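Long-range contact in geranyltranstransferase (Agrobacterium tumefaciens, PDB 2H8O), which probably catalyses the condensation of geranyl diphosphate with isopentenyl diphosphate to farnesyl diphosphate: residues R246-L260 against L302-Y316. Sequence-based numbering, arbitrary orientation.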
loop_
_atom_site.group_PDB
_atom_site.type_symbol
_atom_site.label_atom_id
_atom_site.label_comp_id
_atom_site.label_asym_id
_atom_site.label_seq_id
_atom_site.Cartn_x
_atom_site.Cartn_y
_atom_site.Cartn_z
ATOM N N ARG A 246 9.494 -24.507 4.571
ATOM C CA ARG A 246 9.923 -24.768 5.944
ATOM C C ARG A 246 9.839 -23.472 6.771
ATOM O O ARG A 246 9.279 -23.459 7.880
ATOM C CB ARG A 246 11.348 -25.321 5.967
ATOM C CG ARG A 246 11.879 -25.644 7.357
ATOM C CD ARG A 246 13.184 -26.458 7.308
ATOM N NE ARG A 246 12.954 -27.736 6.605
ATOM C CZ ARG A 246 12.465 -28.858 7.151
ATOM N NH1 ARG A 246 12.189 -28.950 8.451
ATOM N NH2 ARG A 246 12.272 -29.930 6.389
ATOM N N LEU A 247 10.397 -22.393 6.235
ATOM C CA LEU A 247 10.381 -21.119 6.977
ATOM C C LEU A 247 8.975 -20.536 7.104
ATOM O O LEU A 247 8.634 -19.988 8.153
ATOM C CB LEU A 247 11.391 -20.112 6.408
ATOM C CG LEU A 247 12.785 -20.160 7.052
ATOM C CD1 LEU A 247 12.737 -19.670 8.497
ATOM C CD2 LEU A 247 13.400 -21.557 7.000
ATOM N N ARG A 248 8.163 -20.669 6.062
ATOM C CA ARG A 248 6.729 -20.341 6.147
ATOM C C ARG A 248 6.027 -21.094 7.305
ATOM O O ARG A 248 5.318 -20.501 8.194
ATOM C CB ARG A 248 6.057 -20.616 4.790
ATOM C CG ARG A 248 4.611 -20.193 4.701
ATOM C CD ARG A 248 3.996 -20.693 3.399
ATOM N NE ARG A 248 2.555 -20.484 3.317
ATOM C CZ ARG A 248 1.967 -19.348 2.961
ATOM N NH1 ARG A 248 2.692 -18.285 2.651
ATOM N NH2 ARG A 248 0.633 -19.274 2.908
ATOM N N LEU A 249 6.206 -22.401 7.324
ATOM C CA LEU A 249 5.599 -23.192 8.373
ATOM C C LEU A 249 6.084 -22.749 9.748
ATOM O O LEU A 249 5.289 -22.648 10.694
ATOM C CB LEU A 249 5.890 -24.679 8.167
ATOM C CG LEU A 249 5.228 -25.518 7.106
ATOM C CD1 LEU A 249 5.618 -26.958 7.397
ATOM C CD2 LEU A 249 3.718 -25.373 7.117
ATOM N N PHE A 250 7.381 -22.489 9.869
ATOM C CA PHE A 250 7.941 -21.981 11.123
ATOM C C PHE A 250 7.226 -20.675 11.512
ATOM O O PHE A 250 6.826 -20.478 12.665
ATOM C CB PHE A 250 9.451 -21.754 10.997
ATOM C CG PHE A 250 10.078 -21.206 12.244
ATOM C CD1 PHE A 250 10.417 -22.035 13.309
ATOM C CD2 PHE A 250 10.309 -19.851 12.374
ATOM C CE1 PHE A 250 10.996 -21.504 14.462
ATOM C CE2 PHE A 250 10.864 -19.325 13.525
ATOM C CZ PHE A 250 11.211 -20.150 14.561
ATOM N N GLY A 251 7.042 -19.794 10.535
ATOM C CA GLY A 251 6.365 -18.522 10.767
ATOM C C GLY A 251 4.926 -18.703 11.210
ATOM O O GLY A 251 4.437 -18.000 12.081
ATOM N N GLU A 252 4.246 -19.680 10.608
ATOM C CA GLU A 252 2.893 -20.041 11.062
ATOM C C GLU A 252 2.889 -20.490 12.540
ATOM O O GLU A 252 2.045 -20.057 13.314
ATOM C CB GLU A 252 2.257 -21.080 10.113
ATOM C CG GLU A 252 1.998 -20.493 8.727
ATOM C CD GLU A 252 1.367 -21.445 7.732
ATOM O OE1 GLU A 252 1.427 -22.666 7.951
ATOM O OE2 GLU A 252 0.767 -20.951 6.736
ATOM N N LYS A 253 3.849 -21.319 12.960
ATOM C CA LYS A 253 3.910 -21.734 14.377
ATOM C C LYS A 253 4.212 -20.554 15.318
ATOM O O LYS A 253 3.630 -20.432 16.406
ATOM C CB LYS A 253 4.931 -22.868 14.570
ATOM C CG LYS A 253 4.627 -24.150 13.784
ATOM C CD LYS A 253 3.327 -24.823 14.266
ATOM C CE LYS A 253 2.828 -25.926 13.339
ATOM N NZ LYS A 253 1.369 -26.216 13.588
ATOM N N ILE A 254 5.097 -19.651 14.901
ATOM C CA ILE A 254 5.370 -18.427 15.670
ATOM C C ILE A 254 4.076 -17.639 15.872
ATOM O O ILE A 254 3.775 -17.205 16.967
ATOM C CB ILE A 254 6.408 -17.502 14.963
ATOM C CG1 ILE A 254 7.806 -18.110 14.999
ATOM C CG2 ILE A 254 6.428 -16.096 15.620
ATOM C CD1 ILE A 254 8.501 -18.033 16.367
ATOM N N GLY A 255 3.303 -17.468 14.809
ATOM C CA GLY A 255 2.088 -16.663 14.880
ATOM C C GLY A 255 1.025 -17.310 15.743
ATOM O O GLY A 255 0.357 -16.627 16.495
ATOM N N LEU A 256 0.871 -18.624 15.618
ATOM C CA LEU A 256 -0.049 -19.386 16.462
ATOM C C LEU A 256 0.343 -19.196 17.943
ATOM O O LEU A 256 -0.518 -18.955 18.798
ATOM C CB LEU A 256 -0.049 -20.870 16.068
ATOM C CG LEU A 256 -0.645 -21.228 14.690
ATOM C CD1 LEU A 256 -0.316 -22.679 14.242
ATOM C CD2 LEU A 256 -2.132 -21.007 14.732
ATOM N N SER A 257 1.638 -19.293 18.238
ATOM C CA SER A 257 2.109 -19.141 19.604
ATOM C C SER A 257 1.942 -17.703 20.107
ATOM O O SER A 257 1.557 -17.477 21.261
ATOM C CB SER A 257 3.578 -19.569 19.715
ATOM O OG SER A 257 3.702 -20.974 19.517
ATOM N N PHE A 258 2.244 -16.747 19.238
ATOM C CA PHE A 258 2.112 -15.322 19.553
ATOM C C PHE A 258 0.693 -14.993 20.001
ATOM O O PHE A 258 0.488 -14.343 21.022
ATOM C CB PHE A 258 2.519 -14.511 18.326
ATOM C CG PHE A 258 2.396 -13.016 18.485
ATOM C CD1 PHE A 258 3.503 -12.249 18.822
ATOM C CD2 PHE A 258 1.180 -12.386 18.257
ATOM C CE1 PHE A 258 3.395 -10.876 18.946
ATOM C CE2 PHE A 258 1.059 -11.027 18.378
ATOM C CZ PHE A 258 2.161 -10.263 18.724
ATOM N N GLN A 259 -0.280 -15.496 19.251
ATOM C CA GLN A 259 -1.692 -15.244 19.543
ATOM C C GLN A 259 -2.130 -15.878 20.867
ATOM O O GLN A 259 -2.744 -15.210 21.704
ATOM C CB GLN A 259 -2.552 -15.780 18.390
ATOM C CG GLN A 259 -4.037 -15.485 18.520
ATOM C CD GLN A 259 -4.308 -14.001 18.518
ATOM O OE1 GLN A 259 -3.818 -13.275 17.640
ATOM N NE2 GLN A 259 -5.070 -13.523 19.506
ATOM N N LEU A 260 -1.825 -17.163 21.057
ATOM C CA LEU A 260 -2.185 -17.879 22.287
ATOM C C LEU A 260 -1.557 -17.251 23.522
ATOM O O LEU A 260 -2.231 -17.015 24.514
ATOM C CB LEU A 260 -1.739 -19.335 22.226
ATOM C CG LEU A 260 -2.665 -20.405 21.678
ATOM C CD1 LEU A 260 -1.980 -21.743 21.789
ATOM C CD2 LEU A 260 -3.993 -20.417 22.430
ATOM N N LEU A 302 0.451 -24.326 23.365
ATOM C CA LEU A 302 1.638 -23.449 23.258
ATOM C C LEU A 302 2.920 -24.256 23.310
ATOM O O LEU A 302 3.823 -24.067 22.512
ATOM C CB LEU A 302 1.691 -22.439 24.409
ATOM C CG LEU A 302 1.139 -21.042 24.222
ATOM C CD1 LEU A 302 1.323 -20.272 25.523
ATOM C CD2 LEU A 302 1.841 -20.325 23.058
ATOM N N GLN A 303 3.005 -25.141 24.299
ATOM C CA GLN A 303 4.161 -25.996 24.478
ATOM C C GLN A 303 4.394 -26.855 23.230
ATOM O O GLN A 303 5.528 -27.033 22.802
ATOM C CB GLN A 303 3.939 -26.892 25.700
ATOM C CG GLN A 303 5.193 -27.324 26.433
ATOM C CD GLN A 303 4.890 -28.179 27.671
ATOM O OE1 GLN A 303 3.753 -28.600 27.892
ATOM N NE2 GLN A 303 5.918 -28.440 28.477
ATOM N N GLU A 304 3.313 -27.394 22.668
ATOM C CA GLU A 304 3.372 -28.198 21.446
ATOM C C GLU A 304 3.920 -27.397 20.272
ATOM O O GLU A 304 4.777 -27.880 19.536
ATOM C CB GLU A 304 1.984 -28.725 21.062
ATOM C CG GLU A 304 1.448 -29.833 21.954
ATOM C CD GLU A 304 -0.012 -30.171 21.658
ATOM O OE1 GLU A 304 -0.503 -29.861 20.542
ATOM O OE2 GLU A 304 -0.677 -30.756 22.545
ATOM N N GLN A 305 3.414 -26.180 20.105
ATOM C CA GLN A 305 3.832 -25.310 18.995
ATOM C C GLN A 305 5.301 -24.910 19.067
ATOM O O GLN A 305 5.965 -24.807 18.030
ATOM C CB GLN A 305 2.935 -24.072 18.918
ATOM C CG GLN A 305 1.584 -24.397 18.336
ATOM C CD GLN A 305 0.530 -23.384 18.658
ATOM O OE1 GLN A 305 0.800 -22.358 19.290
ATOM N NE2 GLN A 305 -0.690 -23.655 18.215
ATOM N N VAL A 306 5.824 -24.696 20.274
ATOM C CA VAL A 306 7.248 -24.413 20.428
ATOM C C VAL A 306 8.071 -25.631 20.034
ATOM O O VAL A 306 9.098 -25.504 19.377
ATOM C CB VAL A 306 7.630 -23.998 21.877
ATOM C CG1 VAL A 306 9.130 -23.935 22.024
ATOM C CG2 VAL A 306 7.007 -22.664 22.224
ATOM N N ALA A 307 7.623 -26.814 20.453
ATOM C CA ALA A 307 8.293 -28.046 20.086
ATOM C C ALA A 307 8.278 -28.260 18.563
ATOM O O ALA A 307 9.296 -28.610 17.973
ATOM C CB ALA A 307 7.621 -29.227 20.788
ATOM N N GLU A 308 7.130 -28.027 17.939
ATOM C CA GLU A 308 6.995 -28.158 16.491
ATOM C C GLU A 308 7.870 -27.154 15.752
ATOM O O GLU A 308 8.501 -27.498 14.752
ATOM C CB GLU A 308 5.543 -27.974 16.065
ATOM C CG GLU A 308 4.652 -29.122 16.505
ATOM C CD GLU A 308 3.193 -28.839 16.312
ATOM O OE1 GLU A 308 2.837 -27.703 15.924
ATOM O OE2 GLU A 308 2.385 -29.765 16.530
ATOM N N ALA A 309 7.881 -25.920 16.248
ATOM C CA ALA A 309 8.713 -24.856 15.678
ATOM C C ALA A 309 10.188 -25.246 15.712
ATOM O O ALA A 309 10.919 -25.114 14.725
ATOM C CB ALA A 309 8.484 -23.537 16.446
ATOM N N SER A 310 10.621 -25.748 16.856
ATOM C CA SER A 310 12.002 -26.193 17.039
ATOM C C SER A 310 12.386 -27.356 16.131
ATOM O O SER A 310 13.495 -27.397 15.580
ATOM C CB SER A 310 12.227 -26.576 18.498
ATOM O OG SER A 310 11.919 -25.472 19.327
ATOM N N GLU A 311 11.467 -28.304 15.960
ATOM C CA GLU A 311 11.730 -29.441 15.105
ATOM C C GLU A 311 11.893 -29.006 13.640
ATOM O O GLU A 311 12.698 -29.586 12.904
ATOM C CB GLU A 311 10.611 -30.480 15.260
ATOM C CG GLU A 311 10.960 -31.851 14.774
ATOM C CD GLU A 311 9.929 -32.925 15.191
ATOM O OE1 GLU A 311 9.906 -34.009 14.562
ATOM O OE2 GLU A 311 9.125 -32.684 16.132
ATOM N N LEU A 312 11.142 -27.985 13.217
ATOM C CA LEU A 312 11.238 -27.505 11.845
ATOM C C LEU A 312 12.619 -27.001 11.516
ATOM O O LEU A 312 13.063 -27.122 10.390
ATOM C CB LEU A 312 10.217 -26.395 11.556
ATOM C CG LEU A 312 8.783 -26.862 11.366
ATOM C CD1 LEU A 312 7.782 -25.696 11.508
ATOM C CD2 LEU A 312 8.639 -27.545 10.000
ATOM N N LEU A 313 13.301 -26.416 12.500
ATOM C CA LEU A 313 14.615 -25.841 12.245
ATOM C C LEU A 313 15.772 -26.734 12.666
ATOM O O LEU A 313 16.933 -26.317 12.575
ATOM C CB LEU A 313 14.733 -24.494 12.958
ATOM C CG LEU A 313 13.725 -23.440 12.503
ATOM C CD1 LEU A 313 14.125 -22.043 13.055
ATOM C CD2 LEU A 313 13.530 -23.397 10.972
ATOM N N ALA A 314 15.461 -27.952 13.098
ATOM C CA ALA A 314 16.466 -28.927 13.504
ATOM C C ALA A 314 17.580 -29.085 12.482
ATOM O O ALA A 314 18.751 -29.176 12.870
ATOM C CB ALA A 314 15.808 -30.283 13.762
ATOM N N PRO A 315 17.240 -29.136 11.179
ATOM C CA PRO A 315 18.316 -29.406 10.213
ATOM C C PRO A 315 19.437 -28.363 10.158
ATOM O O PRO A 315 20.521 -28.666 9.655
ATOM C CB PRO A 315 17.578 -29.457 8.869
ATOM C CG PRO A 315 16.183 -29.793 9.219
ATOM C CD PRO A 315 15.933 -29.053 10.504
ATOM N N TYR A 316 19.187 -27.157 10.668
ATOM C CA TYR A 316 20.192 -26.092 10.666
ATOM C C TYR A 316 21.106 -26.108 11.884
ATOM O O TYR A 316 22.027 -25.298 11.950
ATOM C CB TYR A 316 19.517 -24.719 10.544
ATOM C CG TYR A 316 18.684 -24.625 9.303
ATOM C CD1 TYR A 316 19.251 -24.296 8.073
ATOM C CD2 TYR A 316 17.323 -24.897 9.350
ATOM C CE1 TYR A 316 18.468 -24.241 6.916
ATOM C CE2 TYR A 316 16.546 -24.846 8.213
ATOM C CZ TYR A 316 17.124 -24.528 7.000
ATOM O OH TYR A 316 16.308 -24.490 5.891
#
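Over one face of the Phe-250 ring lies Leu-313 CD1, 3.8 Å from the centroid and 22° off the normal, which qualifies as a CH-pi contact; at the ring edge, in plane, sits Ala-309 O, 3.4 Å from Phe-250 CD1. With CG anti to the backbone N (chi1 179°), this torsion swings the ring toward helix 295-312, where CE1 also meets Ala-309 CB. The guanidinium of Arg-246 has Pro-315 CG over one face, offset toward the rim, while its edge faces the Leu-312 carbonyl. Arg-246 NH1 donates to Leu-312 O at 2.8 Å with an N-H...O angle of 160°, and the bend at chi3 turns the group back onto that oxygen. Arg-246 CD meets the edge of the Tyr-316 ring, whose hydroxyl is hydrogen-bonded to Glu-243.

The two helices run antiparallel, 9.1 Å apart at closest approach, and interlock as knobs into holes: Leu-312 enters the hole formed by Arg-246, Leu-249, Phe-250 and Lys-253, and Lys-253 the one formed by Gln-305, Glu-308, Ala-309 and Leu-312. Lys-253 NZ then makes a salt bridge to Glu-308 OE1 (3.1 Å), whose hydrogen bond is weak. Farther along, Ser-257 OG lies 3.2 Å from Gln-305 OE1, and Leu-302 CD2 packs against Leu-260 CB.

Helix 321-331 touches Leu-313, and helix 211-237 touches Phe-250, placing this pair within the helical bundle of the prenyltransferase fold. Chemically, the contact combines apolar contacts round Phe-250 and Leu-312 with charged ones, Lys-253 to Glu-308 and Arg-246 to the C-terminal turn of helix 295-312, where Arg-246 would probably complement the negative end of the helix dipole.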